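PDB 6WH7: penaeus monodon metallodensovirus major capsid protein from Penaeus monodon metallodensovirus, which builds the icosahedral shell of this shrimp parvovirus, sixty copies assembling into a capsid that presumably encloses the viral genome. Local coordinates for residues P84-R89 against N236-Q241; P121-Y126 against E296-F301; C92-G97 against S182-D187. One frame throughout, in Å; residues are numbered along the deposited sequence.

How the contacts relate
In this capsid protein, contacts far apart in sequence tie a jelly-roll barrel to its connections. From the N terminus, residues 84-89 leave strand 79-83 and are met, after 146 intervening residues, by 236-241, closing the loop of contact 1. Nested within it, contact 3 joins 92-97 to 182-187, two connecting loops. Contact 2, pairing strand residues 121-126 with 296-301, starts inside both loops and ends beyond them, so it crosses each. The centres of contacts 1 and 2 lie about 11 Å apart, and Met88 packs against Pro121, Ile297 and Phe299. Cys92 reaches Ile297 and Phe299, while Pro84 and Arg89 adjoin Met183.

Contact 1: P84-R89 against N236-Q241; sequences PWNVMR and NAYVPQ
A single beta bridge, Val87 against Tyr238 with CA atoms 4.1 Å apart, joins the turn ahead of helix 88-92 to the loop between strands 229-230 and 257-262. Two backbone bonds flank it: Val239 N donates to Asn86 O (2.7 Å), and Met88 N donates to Ala237 O (3.0 Å). On the segment 84-89 side, a type I turn from Pro84 to Val87 brings the chain into this position just before helix 88-92.

Side chains extend the grip. Asn86 and Tyr238 run alongside each other with amide and ring planes 55° apart, and ND2 of Asn86 approaches CD1 of Tyr238 obliquely at 3.4 Å. Both polar ends turn to Gln345: Gln345 N donates to Tyr238 OH, and Gln345 O takes a weak bond from Asn86 ND2. Met88, bent at chi2 and chi3, curls across Val239 at about a right angle, placing SD 3.8 Å from Val239 CB and 4.1 Å from Pro240 CD. At the other end, the guanidinium edge of Arg89 faces Asn236, with NH2 3.3 Å from CB, while NH1 forms a salt bridge with Glu93. The arrangement is an isolated beta bridge holding a long loop against the turn that leads into helix 88-92; long loops between the barrel strands are a known feature of parvoviral capsid proteins.

Contact 2: P121-Y126 against E296-F301; sequences PTKVGY and EIEFEF
Val124 lays CG2 against the flank of Ile297, 3.7 Å from CG1, the two side chains slanting across one another on the same face of an antiparallel sheet. Each uses the branch anti to its own backbone N; for Ile297 this sets CG1 at chi1 -177° and leads CD1 on toward Pro121, whose CB lies 4.4 Å away. The backbones beneath form a non-hydrogen-bonded pair, CA atoms 4.3 Å apart. Next to it comes a hydrogen-bonded pair, Gly125 with Glu296, in which each residue both donates and accepts: Glu296 N reaches Gly125 O at 2.7 Å, nearly straight at the hydrogen, whereas the return bond from Gly125 N is more bent, 138°. Further along, Glu298 N donates to Lys123 O at 2.9 Å.

Flanking that bond, the side chains of Lys123 and Glu298 run alongside each other in the same direction, so the aliphatic part of the lysine packs on the carboxylate, CB to OE1 being 3.4 Å. Their charged ends, NZ and OE2, stay 4.1 Å apart, too far for a salt bridge, although some electrostatic attraction is likely. The pairing is interrupted around Pro121 and Thr122 and taken up again by the backbones of Glu300 and Arg120. Thr122 sends CG2 across Glu300 at about a right angle, and Arg120 holds Glu300 OE1 in a salt bridge. The Phe299 ring approaches Pro121 obliquely, its CD1 3.7 Å from CA.

In jelly-roll terms these are neighbouring strands of one barrel sheet: strand 287-302 lies between 118-135 and 59-75, while 218-222 pairs with 118-135 on its other side. The Val124 and Ile297 face is covered by Tyr91 of helix 88-92, and Phe299 packs on Leu113 of helix 108-113.

Contact 3: C92-G97 against S182-D187; sequences CEYNTG and SMRELD
Asn95 O accepts a hydrogen bond from Arg184 N at 2.9 Å, the one backbone hydrogen bond between the two loops; the other contacts involve side chains on at least one side. Its angle at the hydrogen, 143°, is moderately bent. Beside it, CB of Asn95 rests 4.1 Å from CB of Met183, the two side chains slanting past each other.

Arg184 carries most of the remaining contact. With CG anti to the carbonyl carbon (chi1 -77°) and a bend at chi3, its chain runs over the backbone of 93-95: CD comes 3.5 Å from Glu93 O, and NE lies 3.5 Å from Tyr94 CD1. The side chains of Arg184 and Tyr94 cross at about a right angle, yet the guanidinium and ring planes differ by only 24°. The guanidinium is held from elsewhere, NH1 donating to both Thr295 OG1 and Phe90 O, two bonds that should restrict its rotation. Thr96 OG1 sits over one face of the Tyr94 ring, 3.9 Å above its plane, lies 3.5 Å from Arg184 CB and has a weak hydrogen bond with Asn68 OD1. Past it, Glu185 slides in the opposite direction, with OE1 3.8 Å from Thr96 CG2.

Barrel strands and a short helix surround it. Arg184 packs on Leu66 of strand 59-75 and Leu293 of strand 287-302, while Met183 lies on Phe90 of helix 88-92. Tyr94, bonded through OH to Arg67 O, also touches Val308 of one neighbouring subunit and Thr203 of another, placing this junction of loops, between strands 59-75 and 287-302 and helix 88-92, at a subunit interface.

Contact 1: P84-R89 against N236-Q241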
loop_
_atom_site.group_PDB
_atom_site.type_symbol
_atom_site.label_atom_id
_atom_site.label_comp_id
_atom_site.label_asym_id
_atom_site.label_seq_id
_atom_site.Cartn_x
_atom_site.Cartn_y
_atom_site.Cartn_z
ATOM N N PRO A 84 8.589 91.429 -38.242
ATOM C CA PRO A 84 7.555 92.061 -37.416
ATOM C C PRO A 84 6.540 91.036 -36.927
ATOM O O PRO A 84 5.332 91.220 -37.060
ATOM C CB PRO A 84 6.928 93.072 -38.374
ATOM C CG PRO A 84 7.073 92.442 -39.682
ATOM C CD PRO A 84 8.342 91.658 -39.672
ATOM N N TRP A 85 7.035 89.951 -36.355
ATOM C CA TRP A 85 6.192 88.822 -36.019
ATOM C C TRP A 85 5.497 89.028 -34.692
ATOM O O TRP A 85 4.726 88.167 -34.270
ATOM C CB TRP A 85 7.033 87.553 -35.974
ATOM C CG TRP A 85 7.775 87.387 -34.699
ATOM C CD1 TRP A 85 8.785 88.158 -34.230
ATOM C CD2 TRP A 85 7.629 86.311 -33.773
ATOM N NE1 TRP A 85 9.226 87.676 -33.024
ATOM C CE2 TRP A 85 8.536 86.530 -32.733
ATOM C CE3 TRP A 85 6.795 85.192 -33.712
ATOM C CZ2 TRP A 85 8.639 85.674 -31.651
ATOM C CZ3 TRP A 85 6.900 84.348 -32.643
ATOM C CH2 TRP A 85 7.813 84.591 -31.622
ATOM N N ASN A 86 5.783 90.128 -34.009
ATOM C CA ASN A 86 5.075 90.490 -32.799
ATOM C C ASN A 86 3.932 91.454 -33.052
ATOM O O ASN A 86 3.290 91.893 -32.101
ATOM C CB ASN A 86 6.039 91.053 -31.752
ATOM C CG ASN A 86 6.815 92.235 -32.242
ATOM O OD1 ASN A 86 6.931 92.465 -33.438
ATOM N ND2 ASN A 86 7.349 93.008 -31.312
ATOM N N VAL A 87 3.650 91.769 -34.305
ATOM C CA VAL A 87 2.590 92.692 -34.672
ATOM C C VAL A 87 1.375 91.880 -35.094
ATOM O O VAL A 87 1.501 90.923 -35.865
ATOM C CB VAL A 87 3.053 93.627 -35.800
ATOM C CG1 VAL A 87 1.971 94.606 -36.164
ATOM C CG2 VAL A 87 4.315 94.331 -35.396
ATOM N N MET A 88 0.201 92.246 -34.576
ATOM C CA MET A 88 -1.031 91.582 -34.991
ATOM C C MET A 88 -1.249 91.714 -36.487
ATOM O O MET A 88 -1.670 90.762 -37.148
ATOM C CB MET A 88 -2.223 92.163 -34.235
ATOM C CG MET A 88 -2.310 91.792 -32.782
ATOM S SD MET A 88 -2.634 90.050 -32.528
ATOM C CE MET A 88 -4.296 89.945 -33.169
ATOM N N ARG A 89 -0.958 92.887 -37.038
ATOM C CA ARG A 89 -1.174 93.150 -38.453
ATOM C C ARG A 89 -0.378 92.214 -39.344
ATOM O O ARG A 89 -0.729 92.030 -40.512
ATOM C CB ARG A 89 -0.801 94.594 -38.737
ATOM C CG ARG A 89 -1.108 95.061 -40.107
ATOM C CD ARG A 89 -0.641 96.463 -40.259
ATOM N NE ARG A 89 -1.358 97.374 -39.378
ATOM C CZ ARG A 89 -2.484 97.983 -39.714
ATOM N NH1 ARG A 89 -3.003 97.787 -40.916
ATOM N NH2 ARG A 89 -3.081 98.797 -38.863
ATOM N N ASN A 236 -3.144 98.059 -35.670
ATOM C CA ASN A 236 -1.685 98.188 -35.546
ATOM C C ASN A 236 -1.240 98.146 -34.086
ATOM O O ASN A 236 -0.462 98.967 -33.607
ATOM C CB ASN A 236 -1.127 99.411 -36.309
ATOM C CG ASN A 236 -1.581 100.759 -35.775
ATOM O OD1 ASN A 236 -1.679 100.987 -34.579
ATOM N ND2 ASN A 236 -1.835 101.676 -36.691
ATOM N N ALA A 237 -1.715 97.123 -33.397
ATOM C CA ALA A 237 -1.254 96.744 -32.079
ATOM C C ALA A 237 -0.298 95.570 -32.195
ATOM O O ALA A 237 -0.409 94.747 -33.104
ATOM C CB ALA A 237 -2.426 96.362 -31.180
ATOM N N TYR A 238 0.661 95.509 -31.280
ATOM C CA TYR A 238 1.426 94.288 -31.121
ATOM C C TYR A 238 0.498 93.177 -30.663
ATOM O O TYR A 238 -0.602 93.426 -30.169
ATOM C CB TYR A 238 2.537 94.463 -30.092
ATOM C CG TYR A 238 3.606 95.453 -30.449
ATOM C CD1 TYR A 238 4.676 95.086 -31.240
ATOM C CD2 TYR A 238 3.572 96.739 -29.956
ATOM C CE1 TYR A 238 5.662 95.976 -31.553
ATOM C CE2 TYR A 238 4.558 97.634 -30.265
ATOM C CZ TYR A 238 5.599 97.247 -31.066
ATOM O OH TYR A 238 6.586 98.138 -31.385
ATOM N N VAL A 239 0.933 91.935 -30.840
ATOM C CA VAL A 239 0.116 90.850 -30.317
ATOM C C VAL A 239 0.201 91.053 -28.813
ATOM O O VAL A 239 1.214 91.576 -28.329
ATOM C CB VAL A 239 0.611 89.452 -30.720
ATOM C CG1 VAL A 239 1.177 89.425 -32.134
ATOM C CG2 VAL A 239 1.487 88.852 -29.666
ATOM N N PRO A 240 -0.824 90.709 -28.045
ATOM C CA PRO A 240 -0.789 90.985 -26.608
ATOM C C PRO A 240 0.448 90.398 -25.944
ATOM O O PRO A 240 0.742 89.211 -26.071
ATOM C CB PRO A 240 -2.071 90.326 -26.109
ATOM C CG PRO A 240 -2.973 90.393 -27.275
ATOM C CD PRO A 240 -2.132 90.202 -28.477
ATOM N N GLN A 241 1.174 91.250 -25.221
ATOM C CA GLN A 241 2.426 90.867 -24.587
ATOM C C GLN A 241 2.594 91.654 -23.306
ATOM O O GLN A 241 2.258 92.833 -23.253
ATOM C CB GLN A 241 3.632 91.146 -25.480
ATOM C CG GLN A 241 3.693 90.342 -26.732
ATOM C CD GLN A 241 4.808 90.783 -27.616
ATOM O OE1 GLN A 241 5.319 91.878 -27.480
ATOM N NE2 GLN A 241 5.170 89.951 -28.556
#

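Contact 2: P121-Y126 against E296-F301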
loop_
_atom_site.group_PDB
_atom_site.type_symbol
_atom_site.label_atom_id
_atom_site.label_comp_id
_atom_site.label_asym_id
_atom_site.label_seq_id
_atom_site.Cartn_x
_atom_site.Cartn_y
_atom_site.Cartn_z
ATOM N N PRO A 121 -6.637 86.469 -29.483
ATOM C CA PRO A 121 -5.649 86.012 -30.469
ATOM C C PRO A 121 -5.049 84.639 -30.226
ATOM O O PRO A 121 -4.573 84.044 -31.193
ATOM C CB PRO A 121 -4.576 87.101 -30.400
ATOM C CG PRO A 121 -5.294 88.283 -29.949
ATOM C CD PRO A 121 -6.276 87.785 -28.947
ATOM N N THR A 122 -4.970 84.156 -28.986
ATOM C CA THR A 122 -4.348 82.870 -28.648
ATOM C C THR A 122 -3.038 82.625 -29.392
ATOM O O THR A 122 -2.187 83.512 -29.448
ATOM C CB THR A 122 -5.300 81.701 -28.887
ATOM O OG1 THR A 122 -5.619 81.607 -30.270
ATOM C CG2 THR A 122 -6.562 81.911 -28.117
ATOM N N LYS A 123 -2.863 81.448 -29.980
ATOM C CA LYS A 123 -1.589 81.123 -30.607
ATOM C C LYS A 123 -1.334 81.995 -31.828
ATOM O O LYS A 123 -2.255 82.435 -32.512
ATOM C CB LYS A 123 -1.537 79.653 -31.022
ATOM C CG LYS A 123 -0.180 79.231 -31.544
ATOM C CD LYS A 123 -0.187 77.853 -32.141
ATOM C CE LYS A 123 -0.383 76.792 -31.089
ATOM N NZ LYS A 123 -0.400 75.432 -31.685
ATOM N N VAL A 124 -0.056 82.248 -32.094
ATOM C CA VAL A 124 0.363 82.972 -33.284
ATOM C C VAL A 124 1.699 82.384 -33.709
ATOM O O VAL A 124 2.484 81.932 -32.877
ATOM C CB VAL A 124 0.457 84.490 -33.009
ATOM C CG1 VAL A 124 1.767 84.866 -32.344
ATOM C CG2 VAL A 124 0.196 85.263 -34.227
ATOM N N GLY A 125 1.947 82.347 -35.006
ATOM C CA GLY A 125 3.162 81.723 -35.480
ATOM C C GLY A 125 3.352 81.931 -36.964
ATOM O O GLY A 125 2.423 82.292 -37.688
ATOM N N TYR A 126 4.583 81.693 -37.404
ATOM C CA TYR A 126 4.919 81.805 -38.812
ATOM C C TYR A 126 5.955 80.753 -39.166
ATOM O O TYR A 126 6.648 80.218 -38.305
ATOM C CB TYR A 126 5.431 83.201 -39.164
ATOM C CG TYR A 126 6.783 83.547 -38.606
ATOM C CD1 TYR A 126 7.924 83.391 -39.367
ATOM C CD2 TYR A 126 6.922 84.022 -37.319
ATOM C CE1 TYR A 126 9.151 83.705 -38.867
ATOM C CE2 TYR A 126 8.152 84.335 -36.816
ATOM C CZ TYR A 126 9.261 84.176 -37.594
ATOM O OH TYR A 126 10.493 84.489 -37.089
ATOM N N GLU A 296 0.350 81.977 -39.395
ATOM C CA GLU A 296 -0.934 81.536 -38.884
ATOM C C GLU A 296 -1.191 82.197 -37.545
ATOM O O GLU A 296 -0.322 82.196 -36.673
ATOM C CB GLU A 296 -0.981 80.020 -38.733
ATOM C CG GLU A 296 -2.303 79.511 -38.232
ATOM C CD GLU A 296 -2.327 78.009 -38.098
ATOM O OE1 GLU A 296 -1.288 77.372 -38.370
ATOM O OE2 GLU A 296 -3.382 77.461 -37.719
ATOM N N ILE A 297 -2.380 82.762 -37.388
ATOM C CA ILE A 297 -2.854 83.268 -36.111
ATOM C C ILE A 297 -4.168 82.575 -35.803
ATOM O O ILE A 297 -5.069 82.544 -36.644
ATOM C CB ILE A 297 -3.007 84.799 -36.123
ATOM C CG1 ILE A 297 -3.444 85.300 -34.753
ATOM C CG2 ILE A 297 -3.939 85.253 -37.226
ATOM C CD1 ILE A 297 -3.308 86.767 -34.598
ATOM N N GLU A 298 -4.265 81.992 -34.620
ATOM C CA GLU A 298 -5.412 81.187 -34.229
ATOM C C GLU A 298 -6.269 82.000 -33.279
ATOM O O GLU A 298 -5.875 82.230 -32.142
ATOM C CB GLU A 298 -4.960 79.897 -33.559
ATOM C CG GLU A 298 -4.182 78.968 -34.442
ATOM C CD GLU A 298 -3.735 77.731 -33.704
ATOM O OE1 GLU A 298 -3.908 77.687 -32.470
ATOM O OE2 GLU A 298 -3.207 76.803 -34.350
ATOM N N PHE A 299 -7.452 82.399 -33.713
ATOM C CA PHE A 299 -8.331 83.180 -32.859
ATOM C C PHE A 299 -9.339 82.313 -32.131
ATOM O O PHE A 299 -9.821 81.313 -32.659
ATOM C CB PHE A 299 -9.075 84.234 -33.665
ATOM C CG PHE A 299 -8.224 85.360 -34.118
ATOM C CD1 PHE A 299 -8.023 86.450 -33.304
ATOM C CD2 PHE A 299 -7.636 85.340 -35.358
ATOM C CE1 PHE A 299 -7.256 87.493 -33.719
ATOM C CE2 PHE A 299 -6.872 86.382 -35.773
ATOM C CZ PHE A 299 -6.680 87.461 -34.953
ATOM N N GLU A 300 -9.641 82.698 -30.902
ATOM C CA GLU A 300 -10.843 82.262 -30.220
ATOM C C GLU A 300 -11.848 83.396 -30.250
ATOM O O GLU A 300 -11.496 84.550 -30.014
ATOM C CB GLU A 300 -10.566 81.870 -28.773
ATOM C CG GLU A 300 -9.774 80.614 -28.612
ATOM C CD GLU A 300 -9.460 80.326 -27.169
ATOM O OE1 GLU A 300 -9.699 81.206 -26.321
ATOM O OE2 GLU A 300 -8.975 79.215 -26.880
ATOM N N PHE A 301 -13.094 83.074 -30.552
ATOM C CA PHE A 301 -14.137 84.074 -30.473
ATOM C C PHE A 301 -15.320 83.514 -29.710
ATOM O O PHE A 301 -15.413 82.321 -29.427
ATOM C CB PHE A 301 -14.556 84.583 -31.854
ATOM C CG PHE A 301 -15.083 83.530 -32.770
ATOM C CD1 PHE A 301 -16.434 83.284 -32.854
ATOM C CD2 PHE A 301 -14.227 82.795 -33.562
ATOM C CE1 PHE A 301 -16.916 82.336 -33.710
ATOM C CE2 PHE A 301 -14.706 81.840 -34.412
ATOM C CZ PHE A 301 -16.048 81.613 -34.493
#

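Contact 3: C92-G97 against S182-D187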
loop_
_atom_site.group_PDB
_atom_site.type_symbol
_atom_site.label_atom_id
_atom_site.label_comp_id
_atom_site.label_asym_id
_atom_site.label_seq_id
_atom_site.Cartn_x
_atom_site.Cartn_y
_atom_site.Cartn_z
ATOM N N CYS A 92 -2.807 88.559 -39.482
ATOM C CA CYS A 92 -4.195 88.583 -39.914
ATOM C C CYS A 92 -4.468 89.590 -41.015
ATOM O O CYS A 92 -5.623 89.768 -41.404
ATOM C CB CYS A 92 -5.111 88.823 -38.714
ATOM S SG CYS A 92 -4.573 90.099 -37.614
ATOM N N GLU A 93 -3.441 90.248 -41.524
ATOM C CA GLU A 93 -3.594 91.256 -42.554
ATOM C C GLU A 93 -2.482 91.070 -43.567
ATOM O O GLU A 93 -1.317 90.938 -43.188
ATOM C CB GLU A 93 -3.565 92.644 -41.925
ATOM C CG GLU A 93 -3.629 93.782 -42.865
ATOM C CD GLU A 93 -3.877 95.068 -42.135
ATOM O OE1 GLU A 93 -4.082 95.002 -40.908
ATOM O OE2 GLU A 93 -3.853 96.142 -42.769
ATOM N N TYR A 94 -2.833 91.041 -44.844
ATOM C CA TYR A 94 -1.907 90.585 -45.871
ATOM C C TYR A 94 -1.343 91.819 -46.554
ATOM O O TYR A 94 -1.958 92.372 -47.463
ATOM C CB TYR A 94 -2.645 89.677 -46.848
ATOM C CG TYR A 94 -1.803 88.968 -47.873
ATOM C CD1 TYR A 94 -1.041 87.872 -47.519
ATOM C CD2 TYR A 94 -1.817 89.351 -49.202
ATOM C CE1 TYR A 94 -0.291 87.203 -48.439
ATOM C CE2 TYR A 94 -1.065 88.683 -50.134
ATOM C CZ TYR A 94 -0.304 87.608 -49.744
ATOM O OH TYR A 94 0.453 86.928 -50.660
ATOM N N ASN A 95 -0.132 92.197 -46.178
ATOM C CA ASN A 95 0.510 93.390 -46.708
ATOM C C ASN A 95 1.667 92.909 -47.563
ATOM O O ASN A 95 2.739 92.588 -47.049
ATOM C CB ASN A 95 0.990 94.295 -45.583
ATOM C CG ASN A 95 -0.142 94.888 -44.785
ATOM O OD1 ASN A 95 -0.190 94.757 -43.568
ATOM N ND2 ASN A 95 -1.039 95.582 -45.460
ATOM N N THR A 96 1.457 92.906 -48.869
ATOM C CA THR A 96 2.435 92.380 -49.800
ATOM C C THR A 96 2.218 93.072 -51.128
ATOM O O THR A 96 1.074 93.320 -51.508
ATOM C CB THR A 96 2.295 90.864 -49.961
ATOM O OG1 THR A 96 2.416 90.231 -48.686
ATOM C CG2 THR A 96 3.375 90.330 -50.870
ATOM N N GLY A 97 3.306 93.371 -51.825
ATOM C CA GLY A 97 3.184 93.834 -53.195
ATOM C C GLY A 97 2.222 94.990 -53.317
ATOM O O GLY A 97 2.339 96.005 -52.624
ATOM N N SER A 182 4.049 97.178 -46.429
ATOM C CA SER A 182 5.096 96.283 -46.882
ATOM C C SER A 182 5.383 95.179 -45.880
ATOM O O SER A 182 6.377 94.468 -46.030
ATOM C CB SER A 182 6.359 97.076 -47.177
ATOM O OG SER A 182 7.348 96.224 -47.694
ATOM N N MET A 183 4.555 95.049 -44.845
ATOM C CA MET A 183 4.936 94.311 -43.645
ATOM C C MET A 183 5.288 92.859 -43.940
ATOM O O MET A 183 6.298 92.348 -43.445
ATOM C CB MET A 183 3.813 94.389 -42.618
ATOM C CG MET A 183 4.156 93.749 -41.302
ATOM S SD MET A 183 2.885 94.004 -40.067
ATOM C CE MET A 183 3.151 95.723 -39.696
ATOM N N ARG A 184 4.469 92.168 -44.733
ATOM C CA ARG A 184 4.645 90.721 -44.824
ATOM C C ARG A 184 5.831 90.320 -45.685
ATOM O O ARG A 184 6.525 89.358 -45.351
ATOM C CB ARG A 184 3.383 90.039 -45.325
ATOM C CG ARG A 184 2.322 89.906 -44.278
ATOM C CD ARG A 184 1.178 89.128 -44.836
ATOM N NE ARG A 184 1.599 87.785 -45.205
ATOM C CZ ARG A 184 1.619 86.757 -44.373
ATOM N NH1 ARG A 184 1.227 86.911 -43.123
ATOM N NH2 ARG A 184 2.022 85.574 -44.797
ATOM N N GLU A 185 6.093 91.001 -46.793
ATOM C CA GLU A 185 7.369 90.756 -47.448
ATOM C C GLU A 185 8.428 91.453 -46.623
ATOM O O GLU A 185 8.343 92.661 -46.390
ATOM C CB GLU A 185 7.378 91.230 -48.902
ATOM C CG GLU A 185 7.438 92.721 -49.168
ATOM C CD GLU A 185 6.107 93.378 -49.013
ATOM O OE1 GLU A 185 5.187 92.714 -48.509
ATOM O OE2 GLU A 185 5.965 94.543 -49.428
ATOM N N LEU A 186 9.413 90.708 -46.149
ATOM C CA LEU A 186 10.133 91.178 -44.977
ATOM C C LEU A 186 11.245 92.061 -45.507
ATOM O O LEU A 186 12.328 91.603 -45.861
ATOM C CB LEU A 186 10.660 89.984 -44.198
ATOM C CG LEU A 186 9.575 89.000 -43.766
ATOM C CD1 LEU A 186 10.179 87.703 -43.307
ATOM C CD2 LEU A 186 8.741 89.590 -42.665
ATOM N N ASP A 187 10.955 93.355 -45.562
ATOM C CA ASP A 187 11.892 94.363 -46.012
ATOM C C ASP A 187 12.385 95.285 -44.914
ATOM O O ASP A 187 13.144 96.209 -45.210
ATOM C CB ASP A 187 11.279 95.183 -47.145
ATOM C CG ASP A 187 9.974 95.803 -46.759
ATOM O OD1 ASP A 187 9.435 95.441 -45.697
ATOM O OD2 ASP A 187 9.486 96.665 -47.515
#